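Protein Dok-7 (Mus musculus, PDB 3ML4) acts as a muscle-intrinsic adaptor whose homodimer binds and probably activates the receptor kinase MuSK during neuromuscular synapse formation, with a PH domain that recognises phosphoinositides. Local coordinates at residues F118-A123 with G131-H136; F171-G176 with G184-S189; G13-R18 with R26-R31; E64-L69 with L82-L87. All blocks are in the same frame, centred on the assembly; numbering follows the deposited sequence.

Contact 1. Residues F118-A123 with G131-H136; sequences FHVTVA and GPATLH
Phe118 turns a ring edge to the neighbouring strand: its CD2 lies 4.0 Å from Leu135 O, which sits close to the ring plane, and the side chain also packs on Met196 and Leu199 of helix 193-203. The imidazole of His119 meets Thr134 obliquely, with His119 CD2 4.2 Å from Thr134 CB. These two rings leave opposite faces of the sheet, as alternate residues of a strand must. Phe118 shares its face with Val120, Val122, Ala133 and Leu135, an apolar set suited to the domain interior. With CG1 anti to the backbone N (chi1 -179°), Val122 swings its other methyl across, and Val122 CG2 rests 4.0 Å from Ala133 CB. Val120 straddles two partners: Val120 CG2 approaches Ala133 CB at 4.4 Å, while Val120 CG1 reaches Leu135 CB at 4.3 Å. The methyl of Ala133 is thus met by both valines, and Val120 also packs on Leu144 and Leu188 of the neighbouring strands. The face bearing His119, Thr121, Pro132 and Thr134 is more polar, and there His119 and Thr134 both touch Glu70 of strand 59-71. Paired hydrogen bonds join Phe118 to Leu135, Val120 to Ala133 and Val122 to Gly131; the last rung includes Val122 N to Gly131 O at 3.0 Å. Gly131 has a positive phi (111°) that a residue with a side chain would tolerate poorly. The strand directions differ by 123°, a marked twist for an antiparallel pair, and together they form the first beta hairpin of the IRS-type PTB domain, which has the PH-like superfold.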
loop_
_atom_site.group_PDB
_atom_site.type_symbol
_atom_site.label_atom_id
_atom_site.label_comp_id
_atom_site.label_asym_id
_atom_site.label_seq_id
_atom_site.Cartn_x
_atom_site.Cartn_y
_atom_site.Cartn_z
ATOM N N PHE B 118 10.702 4.770 -18.353
ATOM C CA PHE B 118 11.196 5.590 -19.458
ATOM C C PHE B 118 12.537 5.060 -19.938
ATOM O O PHE B 118 13.470 4.912 -19.142
ATOM C CB PHE B 118 11.371 7.040 -19.016
ATOM C CG PHE B 118 10.142 7.653 -18.395
ATOM C CD1 PHE B 118 9.304 8.466 -19.145
ATOM C CD2 PHE B 118 9.836 7.433 -17.049
ATOM C CE1 PHE B 118 8.171 9.050 -18.571
ATOM C CE2 PHE B 118 8.711 8.003 -16.474
ATOM C CZ PHE B 118 7.878 8.818 -17.238
ATOM N N HIS B 119 12.627 4.759 -21.237
ATOM C CA HIS B 119 13.891 4.366 -21.858
ATOM C C HIS B 119 14.853 5.555 -21.875
ATOM O O HIS B 119 14.569 6.589 -22.488
ATOM C CB HIS B 119 13.670 3.854 -23.284
ATOM C CG HIS B 119 12.977 2.524 -23.362
ATOM N ND1 HIS B 119 11.871 2.301 -24.155
ATOM C CD2 HIS B 119 13.216 1.357 -22.714
ATOM C CE1 HIS B 119 11.475 1.047 -24.016
ATOM N NE2 HIS B 119 12.271 0.454 -23.145
ATOM N N VAL B 120 15.983 5.403 -21.189
ATOM C CA VAL B 120 16.986 6.467 -21.064
ATOM C C VAL B 120 18.414 5.986 -21.375
ATOM O O VAL B 120 18.678 4.783 -21.462
ATOM C CB VAL B 120 16.977 7.112 -19.642
ATOM C CG1 VAL B 120 15.578 7.639 -19.275
ATOM C CG2 VAL B 120 17.493 6.125 -18.587
ATOM N N THR B 121 19.320 6.946 -21.543
ATOM C CA THR B 121 20.745 6.687 -21.668
ATOM C C THR B 121 21.447 7.366 -20.504
ATOM O O THR B 121 21.369 8.587 -20.358
ATOM C CB THR B 121 21.303 7.253 -22.986
ATOM O OG1 THR B 121 20.421 6.922 -24.070
ATOM C CG2 THR B 121 22.702 6.708 -23.259
ATOM N N VAL B 122 22.124 6.575 -19.678
ATOM C CA VAL B 122 22.823 7.096 -18.505
ATOM C C VAL B 122 24.183 7.676 -18.907
ATOM O O VAL B 122 25.032 6.970 -19.451
ATOM C CB VAL B 122 22.992 6.013 -17.383
ATOM C CG1 VAL B 122 23.704 6.590 -16.150
ATOM C CG2 VAL B 122 21.640 5.419 -16.983
ATOM N N ALA B 123 24.377 8.964 -18.628
ATOM C CA ALA B 123 25.624 9.667 -18.959
ATOM C C ALA B 123 26.813 9.161 -18.145
ATOM O O ALA B 123 26.672 8.883 -16.949
ATOM C CB ALA B 123 25.454 11.169 -18.755
ATOM N N GLY B 131 25.240 4.113 -20.640
ATOM C CA GLY B 131 24.606 3.416 -21.763
ATOM C C GLY B 131 23.099 3.298 -21.615
ATOM O O GLY B 131 22.542 3.742 -20.606
ATOM N N PRO B 132 22.422 2.685 -22.614
ATOM C CA PRO B 132 20.975 2.465 -22.540
ATOM C C PRO B 132 20.542 1.795 -21.235
ATOM O O PRO B 132 21.227 0.901 -20.724
ATOM C CB PRO B 132 20.702 1.540 -23.727
ATOM C CG PRO B 132 21.761 1.899 -24.709
ATOM C CD PRO B 132 22.982 2.164 -23.875
ATOM N N ALA B 133 19.417 2.253 -20.701
ATOM C CA ALA B 133 18.852 1.729 -19.464
ATOM C C ALA B 133 17.405 2.155 -19.414
ATOM O O ALA B 133 16.958 2.941 -20.243
ATOM C CB ALA B 133 19.591 2.282 -18.271
ATOM N N THR B 134 16.668 1.645 -18.438
ATOM C CA THR B 134 15.285 2.071 -18.268
ATOM C C THR B 134 15.058 2.592 -16.855
ATOM O O THR B 134 15.376 1.917 -15.882
ATOM C CB THR B 134 14.283 0.954 -18.671
ATOM O OG1 THR B 134 12.974 1.291 -18.208
ATOM C CG2 THR B 134 14.688 -0.376 -18.072
ATOM N N LEU B 135 14.540 3.813 -16.752
ATOM C CA LEU B 135 14.248 4.407 -15.448
ATOM C C LEU B 135 12.849 4.021 -14.992
ATOM O O LEU B 135 11.879 4.226 -15.725
ATOM C CB LEU B 135 14.384 5.935 -15.491
ATOM C CG LEU B 135 14.195 6.656 -14.148
ATOM C CD1 LEU B 135 15.428 6.527 -13.254
ATOM C CD2 LEU B 135 13.849 8.119 -14.366
ATOM N N HIS B 136 12.749 3.465 -13.787
ATOM C CA HIS B 136 11.452 3.073 -13.225
ATOM C C HIS B 136 11.072 3.878 -11.991
ATOM O O HIS B 136 11.856 4.004 -11.049
ATOM C CB HIS B 136 11.432 1.584 -12.870
ATOM C CG HIS B 136 11.607 0.679 -14.045
ATOM N ND1 HIS B 136 10.544 0.108 -14.709
ATOM C CD2 HIS B 136 12.722 0.242 -14.676
ATOM C CE1 HIS B 136 10.995 -0.639 -15.699
ATOM N NE2 HIS B 136 12.314 -0.576 -15.701
#

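Contact 2. Residues F171-G176 with G184-S189; sequences FIFEGG and GVFFLS
An antiparallel beta hairpin brings Phe171 to Gly175 alongside Gly184 to Leu188, its aromatic face turned into the domain and its other face carrying Ile172, Glu174, Val185 and Phe187. On the inner face Phe186 CB stands over the Phe173 ring, 4.2 Å from its centroid, in a CH-pi contact displaced toward the rim. Leu188 comes in at the edge of that ring, with Leu188 CD1 4.0 Å from Phe173 CE1. The rings of Phe173 and Phe186 meet obliquely, and each makes an edge-to-face contact with Trp156. Flat phenylalanines thus fill the interior near one end of the seven-stranded PTB sheet, where strand 170-175 lies between strands 184-189 and 161-167. On the outer face Ile172 and Phe187 run side by side; Ile172 CD1 touches Phe187 CE1 at 3.7 Å, and Ile172 also packs against an apolar side chain of the bound MuSK peptide. Glu174 CG lies 3.8 Å from Val185 CG2, while its extended chain carries OE1 to a salt bridge with Arg163. Six backbone hydrogen bonds join three residue pairs, ending at Gly175 and Gly184, where Gly184 N donates to Gly175 O at 2.8 Å.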
loop_
_atom_site.group_PDB
_atom_site.type_symbol
_atom_site.label_atom_id
_atom_site.label_comp_id
_atom_site.label_asym_id
_atom_site.label_seq_id
_atom_site.Cartn_x
_atom_site.Cartn_y
_atom_site.Cartn_z
ATOM N N PHE B 171 17.208 14.737 -18.586
ATOM C CA PHE B 171 16.610 14.870 -17.265
ATOM C C PHE B 171 17.710 14.714 -16.217
ATOM O O PHE B 171 18.496 13.765 -16.271
ATOM C CB PHE B 171 15.534 13.791 -17.070
ATOM C CG PHE B 171 14.905 13.782 -15.700
ATOM C CD1 PHE B 171 13.840 14.632 -15.403
ATOM C CD2 PHE B 171 15.357 12.904 -14.719
ATOM C CE1 PHE B 171 13.244 14.624 -14.143
ATOM C CE2 PHE B 171 14.769 12.883 -13.459
ATOM C CZ PHE B 171 13.709 13.747 -13.168
ATOM N N ILE B 172 17.754 15.640 -15.265
ATOM C CA ILE B 172 18.744 15.610 -14.191
ATOM C C ILE B 172 18.048 15.399 -12.852
ATOM O O ILE B 172 17.012 16.009 -12.592
ATOM C CB ILE B 172 19.577 16.932 -14.143
ATOM C CG1 ILE B 172 20.390 17.115 -15.432
ATOM C CG2 ILE B 172 20.499 16.964 -12.921
ATOM C CD1 ILE B 172 20.951 18.529 -15.627
ATOM N N PHE B 173 18.609 14.532 -12.012
ATOM C CA PHE B 173 18.167 14.436 -10.621
ATOM C C PHE B 173 19.335 14.313 -9.633
ATOM O O PHE B 173 20.388 13.766 -9.967
ATOM C CB PHE B 173 17.134 13.314 -10.433
ATOM C CG PHE B 173 17.690 11.925 -10.575
ATOM C CD1 PHE B 173 17.803 11.330 -11.825
ATOM C CD2 PHE B 173 18.074 11.197 -9.451
ATOM C CE1 PHE B 173 18.309 10.036 -11.956
ATOM C CE2 PHE B 173 18.581 9.898 -9.576
ATOM C CZ PHE B 173 18.695 9.320 -10.829
ATOM N N GLU B 174 19.141 14.837 -8.423
ATOM C CA GLU B 174 20.167 14.785 -7.390
ATOM C C GLU B 174 19.682 14.092 -6.114
ATOM O O GLU B 174 18.681 14.487 -5.521
ATOM C CB GLU B 174 20.690 16.191 -7.078
ATOM C CG GLU B 174 21.771 16.223 -5.997
ATOM C CD GLU B 174 22.115 17.626 -5.518
ATOM O OE1 GLU B 174 21.539 18.614 -6.032
ATOM O OE2 GLU B 174 22.974 17.735 -4.615
ATOM N N GLY B 175 20.403 13.054 -5.702
ATOM C CA GLY B 175 20.144 12.391 -4.428
ATOM C C GLY B 175 20.939 13.029 -3.302
ATOM O O GLY B 175 22.128 13.326 -3.457
ATOM N N GLY B 176 20.285 13.229 -2.161
ATOM C CA GLY B 176 20.905 13.888 -1.024
ATOM C C GLY B 176 21.670 12.977 -0.084
ATOM O O GLY B 176 21.912 11.806 -0.387
ATOM N N GLY B 184 24.396 12.461 -4.777
ATOM C CA GLY B 184 25.039 13.196 -5.861
ATOM C C GLY B 184 24.126 13.484 -7.035
ATOM O O GLY B 184 22.918 13.263 -6.967
ATOM N N VAL B 185 24.729 13.959 -8.124
ATOM C CA VAL B 185 24.002 14.448 -9.289
ATOM C C VAL B 185 24.135 13.468 -10.462
ATOM O O VAL B 185 25.234 13.022 -10.785
ATOM C CB VAL B 185 24.501 15.862 -9.686
ATOM C CG1 VAL B 185 23.599 16.483 -10.740
ATOM C CG2 VAL B 185 24.578 16.769 -8.455
ATOM N N PHE B 186 23.007 13.142 -11.090
ATOM C CA PHE B 186 22.960 12.136 -12.156
ATOM C C PHE B 186 22.250 12.654 -13.399
ATOM O O PHE B 186 21.277 13.413 -13.296
ATOM C CB PHE B 186 22.283 10.854 -11.656
ATOM C CG PHE B 186 22.951 10.247 -10.454
ATOM C CD1 PHE B 186 22.467 10.495 -9.177
ATOM C CD2 PHE B 186 24.075 9.437 -10.598
ATOM C CE1 PHE B 186 23.088 9.942 -8.063
ATOM C CE2 PHE B 186 24.694 8.872 -9.491
ATOM C CZ PHE B 186 24.202 9.130 -8.221
ATOM N N PHE B 187 22.736 12.222 -14.563
ATOM C CA PHE B 187 22.333 12.788 -15.849
ATOM C C PHE B 187 21.819 11.725 -16.799
ATOM O O PHE B 187 22.505 10.740 -17.061
ATOM C CB PHE B 187 23.523 13.483 -16.515
ATOM C CG PHE B 187 24.069 14.650 -15.750
ATOM C CD1 PHE B 187 23.825 15.948 -16.183
ATOM C CD2 PHE B 187 24.850 14.456 -14.611
ATOM C CE1 PHE B 187 24.335 17.032 -15.490
ATOM C CE2 PHE B 187 25.364 15.533 -13.903
ATOM C CZ PHE B 187 25.108 16.821 -14.343
ATOM N N LEU B 188 20.623 11.939 -17.339
ATOM C CA LEU B 188 20.023 10.997 -18.281
ATOM C C LEU B 188 19.610 11.689 -19.571
ATOM O O LEU B 188 19.134 12.822 -19.545
ATOM C CB LEU B 188 18.804 10.293 -17.661
ATOM C CG LEU B 188 18.875 9.742 -16.230
ATOM C CD1 LEU B 188 17.523 9.153 -15.804
ATOM C CD2 LEU B 188 19.981 8.707 -16.074
ATOM N N SER B 189 19.805 10.990 -20.689
ATOM C CA SER B 189 19.325 11.420 -21.997
ATOM C C SER B 189 18.003 10.734 -22.302
ATOM O O SER B 189 17.885 9.512 -22.188
ATOM C CB SER B 189 20.335 11.081 -23.101
ATOM O OG SER B 189 21.434 11.976 -23.095
#

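Contact 3. Residues G13-R18 with R26-R31; sequences GQVKLR and RWLVLR
Trp27 holds CG anti to its backbone N (chi1 -176°), which carries the indole across the neighbouring strand and over Gly13. Gln14 instead bends at its second torsion (chi2 68°), folding its amide back to the same indole. Gly13 CA lies 3.6 Å from the centroid of the six-membered ring, a CH-pi contact over its face, and the broad ring lies flat on the glycine backbone. Gln14 OE1 lies in the indole plane at its edge, nearest to Trp27 CE3, with amide and ring planes 46° apart. Both polar ends are held: Trp27 NE1 bonds to Glu12, and Gln14 NE2 to Ser25. Reduced to an alanine, position 27 would probably lose the cover over Gly13 and leave Glu12 without its indole N-H partner. On the face opposite the indole, branched apolar chains meet, Val15 CG2 lying 4.1 Å from Leu28 CB and Leu17 CD2 4.2 Å from Leu28 CD2; Trp104 of helix 98-112 packs on Val15 and Leu28. Two pairs of backbone hydrogen bonds, Gly13 with Leu28 and Val15 with Arg26, complete the ladder, including Leu28 N to Gly13 O at 3.0 Å. Such strongly coiled strands form the opening hairpin of a PH domain, whose connecting loop borders the phosphoinositide site in many relatives.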
loop_
_atom_site.group_PDB
_atom_site.type_symbol
_atom_site.label_atom_id
_atom_site.label_comp_id
_atom_site.label_asym_id
_atom_site.label_seq_id
_atom_site.Cartn_x
_atom_site.Cartn_y
_atom_site.Cartn_z
ATOM N N GLY B 13 -4.201 -16.384 -16.556
ATOM C CA GLY B 13 -4.129 -16.924 -17.906
ATOM C C GLY B 13 -2.991 -17.900 -18.073
ATOM O O GLY B 13 -2.302 -18.239 -17.105
ATOM N N GLN B 14 -2.790 -18.360 -19.303
ATOM C CA GLN B 14 -1.719 -19.310 -19.581
ATOM C C GLN B 14 -0.419 -18.558 -19.838
ATOM O O GLN B 14 -0.361 -17.650 -20.669
ATOM C CB GLN B 14 -2.088 -20.247 -20.739
ATOM C CG GLN B 14 -1.419 -21.632 -20.672
ATOM C CD GLN B 14 -1.915 -22.500 -19.509
ATOM O OE1 GLN B 14 -2.908 -22.181 -18.850
ATOM N NE2 GLN B 14 -1.218 -23.607 -19.261
ATOM N N VAL B 15 0.612 -18.929 -19.086
ATOM C CA VAL B 15 1.886 -18.220 -19.077
ATOM C C VAL B 15 2.998 -19.244 -18.938
ATOM O O VAL B 15 2.824 -20.272 -18.279
ATOM C CB VAL B 15 1.979 -17.229 -17.876
ATOM C CG1 VAL B 15 3.245 -16.385 -17.955
ATOM C CG2 VAL B 15 0.758 -16.322 -17.803
ATOM N N LYS B 16 4.137 -18.970 -19.570
ATOM C CA LYS B 16 5.353 -19.751 -19.351
ATOM C C LYS B 16 6.172 -19.204 -18.160
ATOM O O LYS B 16 6.165 -18.003 -17.890
ATOM C CB LYS B 16 6.171 -19.824 -20.642
ATOM C CG LYS B 16 5.882 -21.084 -21.476
ATOM C CD LYS B 16 5.627 -20.789 -22.955
ATOM C CE LYS B 16 4.144 -20.520 -23.212
ATOM N NZ LYS B 16 3.792 -20.507 -24.665
ATOM N N LEU B 17 6.855 -20.096 -17.444
ATOM C CA LEU B 17 7.604 -19.732 -16.238
ATOM C C LEU B 17 8.964 -20.424 -16.180
ATOM O O LEU B 17 9.204 -21.394 -16.897
ATOM C CB LEU B 17 6.801 -20.079 -14.975
ATOM C CG LEU B 17 5.427 -19.431 -14.761
ATOM C CD1 LEU B 17 4.629 -20.197 -13.719
ATOM C CD2 LEU B 17 5.564 -17.965 -14.380
ATOM N N ARG B 18 9.848 -19.927 -15.320
ATOM C CA ARG B 18 11.177 -20.515 -15.168
ATOM C C ARG B 18 11.447 -21.014 -13.754
ATOM O O ARG B 18 11.697 -22.205 -13.553
ATOM C CB ARG B 18 12.267 -19.537 -15.620
ATOM C CG ARG B 18 12.303 -19.359 -17.128
ATOM C CD ARG B 18 13.634 -18.820 -17.614
ATOM N NE ARG B 18 14.656 -19.851 -17.805
ATOM C CZ ARG B 18 14.742 -20.656 -18.865
ATOM N NH1 ARG B 18 13.850 -20.592 -19.846
ATOM N NH2 ARG B 18 15.725 -21.541 -18.937
ATOM N N ARG B 26 2.007 -23.196 -17.425
ATOM C CA ARG B 26 1.140 -23.385 -16.271
ATOM C C ARG B 26 0.160 -22.226 -16.194
ATOM O O ARG B 26 0.446 -21.140 -16.700
ATOM C CB ARG B 26 1.965 -23.497 -14.978
ATOM C CG ARG B 26 2.443 -24.921 -14.686
ATOM C CD ARG B 26 3.405 -25.009 -13.515
ATOM N NE ARG B 26 4.211 -26.230 -13.576
ATOM C CZ ARG B 26 4.739 -26.846 -12.520
ATOM N NH1 ARG B 26 4.538 -26.376 -11.292
ATOM N NH2 ARG B 26 5.460 -27.946 -12.691
ATOM N N TRP B 27 -1.004 -22.466 -15.589
ATOM C CA TRP B 27 -1.997 -21.413 -15.398
ATOM C C TRP B 27 -1.582 -20.561 -14.201
ATOM O O TRP B 27 -1.422 -21.074 -13.086
ATOM C CB TRP B 27 -3.396 -22.002 -15.209
ATOM C CG TRP B 27 -4.490 -20.973 -15.097
ATOM C CD1 TRP B 27 -4.947 -20.388 -13.951
ATOM C CD2 TRP B 27 -5.271 -20.415 -16.169
ATOM N NE1 TRP B 27 -5.960 -19.501 -14.238
ATOM C CE2 TRP B 27 -6.181 -19.499 -15.591
ATOM C CE3 TRP B 27 -5.290 -20.601 -17.557
ATOM C CZ2 TRP B 27 -7.099 -18.767 -16.354
ATOM C CZ3 TRP B 27 -6.204 -19.871 -18.317
ATOM C CH2 TRP B 27 -7.095 -18.967 -17.711
ATOM N N LEU B 28 -1.389 -19.266 -14.449
ATOM C CA LEU B 28 -0.855 -18.351 -13.438
ATOM C C LEU B 28 -1.899 -17.365 -12.960
ATOM O O LEU B 28 -2.593 -16.739 -13.762
ATOM C CB LEU B 28 0.367 -17.595 -13.978
ATOM C CG LEU B 28 1.120 -16.640 -13.041
ATOM C CD1 LEU B 28 1.889 -17.392 -11.960
ATOM C CD2 LEU B 28 2.063 -15.760 -13.834
ATOM N N VAL B 29 -1.999 -17.242 -11.642
ATOM C CA VAL B 29 -2.880 -16.267 -11.005
ATOM C C VAL B 29 -2.041 -15.201 -10.293
ATOM O O VAL B 29 -1.220 -15.518 -9.424
ATOM C CB VAL B 29 -3.859 -16.953 -10.005
ATOM C CG1 VAL B 29 -4.501 -15.938 -9.058
ATOM C CG2 VAL B 29 -4.927 -17.734 -10.753
ATOM N N LEU B 30 -2.246 -13.943 -10.677
ATOM C CA LEU B 30 -1.623 -12.820 -9.982
ATOM C C LEU B 30 -2.660 -12.001 -9.251
ATOM O O LEU B 30 -3.683 -11.619 -9.825
ATOM C CB LEU B 30 -0.839 -11.927 -10.947
ATOM C CG LEU B 30 0.513 -12.460 -11.424
ATOM C CD1 LEU B 30 1.137 -11.501 -12.420
ATOM C CD2 LEU B 30 1.474 -12.734 -10.252
ATOM N N ARG B 31 -2.393 -11.749 -7.974
ATOM C CA ARG B 31 -3.241 -10.878 -7.161
ATOM C C ARG B 31 -2.448 -10.167 -6.070
ATOM O O ARG B 31 -1.416 -10.664 -5.613
ATOM C CB ARG B 31 -4.432 -11.651 -6.567
ATOM C CG ARG B 31 -4.142 -12.575 -5.378
ATOM C CD ARG B 31 -5.474 -13.101 -4.861
ATOM N NE ARG B 31 -5.431 -13.856 -3.610
ATOM C CZ ARG B 31 -5.470 -13.310 -2.396
ATOM N NH1 ARG B 31 -5.497 -11.993 -2.254
ATOM N NH2 ARG B 31 -5.461 -14.083 -1.318
#

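Contact 4. Residues E64-L69 with L82-L87; sequences EDICGL and LAIICL
Ile85 stands across from two residues at once, Cys67 and Gly68, which makes a classic beta bulge in this antiparallel hairpin of the PH domain. Ile85 O accepts Cys67 N at 2.6 Å and, more weakly, Gly68 N at 3.4 Å; in return Ile85 N donates to Gly68 O. Ile85 lays its longer arm along the bulge, Ile85 CD1 coming 3.8 Å from Gly68 O. On the opposite face Ile66 CG1 meets Ile84 CG2 at 4.1 Å and, at the same distance, Cys86 SG, while Leu69 CD2 packs 3.7 Å from Leu82 CD2. The small cysteine side chains thus pack among isoleucines and leucines. At the strand end Asp65 O accepts Leu87 N, and the Asp65 carboxylate, through OD2, reaches past Leu87 to bond with Ser88 OG. Were Asp65 replaced by an alanine, Ser88 would probably be left without its carboxylate mate, and Leu87 CB without the carboxylate lying against it. Farther out, Ile108 and Leu112 of helix 98-112 pack on Leu69, and Val152 of the PTB sheet packs on Cys67 and Ile85. With SG beside its own backbone N (chi1 -58°), Cys67 places that sulfur 3.5 Å from Leu87 CD2.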
loop_
_atom_site.group_PDB
_atom_site.type_symbol
_atom_site.label_atom_id
_atom_site.label_comp_id
_atom_site.label_asym_id
_atom_site.label_seq_id
_atom_site.Cartn_x
_atom_site.Cartn_y
_atom_site.Cartn_z
ATOM N N GLU B 64 7.826 -9.037 -2.882
ATOM C CA GLU B 64 7.602 -7.952 -1.923
ATOM C C GLU B 64 8.549 -6.757 -2.082
ATOM O O GLU B 64 8.599 -5.873 -1.222
ATOM C CB GLU B 64 7.585 -8.496 -0.479
ATOM C CG GLU B 64 8.600 -9.605 -0.188
ATOM C CD GLU B 64 8.061 -10.677 0.766
ATOM O OE1 GLU B 64 7.562 -10.325 1.863
ATOM O OE2 GLU B 64 8.144 -11.878 0.413
ATOM N N ASP B 65 9.268 -6.725 -3.202
ATOM C CA ASP B 65 10.263 -5.691 -3.470
ATOM C C ASP B 65 10.276 -5.275 -4.942
ATOM O O ASP B 65 11.338 -5.057 -5.528
ATOM C CB ASP B 65 11.654 -6.159 -3.017
ATOM C CG ASP B 65 12.043 -7.526 -3.587
ATOM O OD1 ASP B 65 11.143 -8.356 -3.872
ATOM O OD2 ASP B 65 13.262 -7.775 -3.740
ATOM N N ILE B 66 9.085 -5.156 -5.522
ATOM C CA ILE B 66 8.901 -4.778 -6.921
ATOM C C ILE B 66 9.343 -3.334 -7.192
ATOM O O ILE B 66 8.942 -2.412 -6.474
ATOM C CB ILE B 66 7.424 -4.974 -7.354
ATOM C CG1 ILE B 66 6.987 -6.428 -7.113
ATOM C CG2 ILE B 66 7.223 -4.567 -8.815
ATOM C CD1 ILE B 66 5.508 -6.689 -7.305
ATOM N N CYS B 67 10.164 -3.163 -8.234
ATOM C CA CYS B 67 10.724 -1.870 -8.658
ATOM C C CYS B 67 10.116 -1.318 -9.944
ATOM O O CYS B 67 10.235 -0.119 -10.224
ATOM C CB CYS B 67 12.216 -2.005 -8.915
ATOM S SG CYS B 67 13.145 -2.567 -7.536
ATOM N N GLY B 68 9.515 -2.197 -10.743
ATOM C CA GLY B 68 8.952 -1.798 -12.020
ATOM C C GLY B 68 8.598 -2.947 -12.935
ATOM O O GLY B 68 8.928 -4.101 -12.667
ATOM N N LEU B 69 7.906 -2.609 -14.020
ATOM C CA LEU B 69 7.551 -3.560 -15.060
ATOM C C LEU B 69 8.111 -3.133 -16.406
ATOM O O LEU B 69 8.246 -1.943 -16.682
ATOM C CB LEU B 69 6.036 -3.707 -15.150
ATOM C CG LEU B 69 5.440 -4.779 -14.241
ATOM C CD1 LEU B 69 5.074 -4.206 -12.882
ATOM C CD2 LEU B 69 4.220 -5.366 -14.904
ATOM N N LEU B 82 7.246 -10.599 -20.097
ATOM C CA LEU B 82 7.128 -9.479 -19.174
ATOM C C LEU B 82 8.082 -9.678 -18.012
ATOM O O LEU B 82 8.216 -10.779 -17.482
ATOM C CB LEU B 82 5.689 -9.327 -18.671
ATOM C CG LEU B 82 5.380 -8.201 -17.676
ATOM C CD1 LEU B 82 5.601 -6.815 -18.294
ATOM C CD2 LEU B 82 3.956 -8.338 -17.137
ATOM N N ALA B 83 8.764 -8.607 -17.640
ATOM C CA ALA B 83 9.657 -8.640 -16.506
ATOM C C ALA B 83 9.002 -7.937 -15.330
ATOM O O ALA B 83 8.575 -6.785 -15.444
ATOM C CB ALA B 83 10.974 -7.977 -16.859
ATOM N N ILE B 84 8.892 -8.655 -14.217
ATOM C CA ILE B 84 8.608 -8.049 -12.924
ATOM C C ILE B 84 9.962 -7.836 -12.269
ATOM O O ILE B 84 10.627 -8.789 -11.854
ATOM C CB ILE B 84 7.667 -8.926 -12.053
ATOM C CG1 ILE B 84 6.250 -8.890 -12.627
ATOM C CG2 ILE B 84 7.636 -8.443 -10.602
ATOM C CD1 ILE B 84 5.400 -10.087 -12.258
ATOM N N ILE B 85 10.378 -6.577 -12.222
ATOM C CA ILE B 85 11.686 -6.207 -11.695
ATOM C C ILE B 85 11.605 -5.982 -10.192
ATOM O O ILE B 85 10.753 -5.236 -9.711
ATOM C CB ILE B 85 12.247 -4.949 -12.388
ATOM C CG1 ILE B 85 12.226 -5.127 -13.909
ATOM C CG2 ILE B 85 13.676 -4.648 -11.891
ATOM C CD1 ILE B 85 12.185 -3.838 -14.675
ATOM N N CYS B 86 12.493 -6.646 -9.462
ATOM C CA CYS B 86 12.541 -6.534 -8.018
ATOM C C CYS B 86 13.945 -6.161 -7.575
ATOM O O CYS B 86 14.909 -6.355 -8.321
ATOM C CB CYS B 86 12.119 -7.854 -7.375
ATOM S SG CYS B 86 10.502 -8.436 -7.914
ATOM N N LEU B 87 14.062 -5.628 -6.358
ATOM C CA LEU B 87 15.373 -5.306 -5.792
ATOM C C LEU B 87 16.289 -6.526 -5.789
ATOM O O LEU B 87 17.469 -6.419 -6.127
ATOM C CB LEU B 87 15.244 -4.708 -4.388
ATOM C CG LEU B 87 14.587 -3.325 -4.323
ATOM C CD1 LEU B 87 14.191 -2.971 -2.891
ATOM C CD2 LEU B 87 15.492 -2.252 -4.933
#

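Followed from the N terminus, the contacts come in the order 3, 4, 1, 2, each closing a hairpin before the next opens, so none nests or crosses. Contact 3 bridges a seven-residue connection and contact 4 one of twelve; both belong to the PH sheet, their centres about 16 Å apart. Contacts 1 and 2 each close seven residues within the PTB sheet, in which strands 115-122 and 184-189 are neighbours, probably bonded through Thr121 O and Ser189 N at 2.9 Å. One place where the two domains meet is His136 of contact 1, which packs on Cys67, Gly68, Leu69 and Ile85 of contact 4. Contacts 2 and 3 stand farthest apart, about 37 Å between centres.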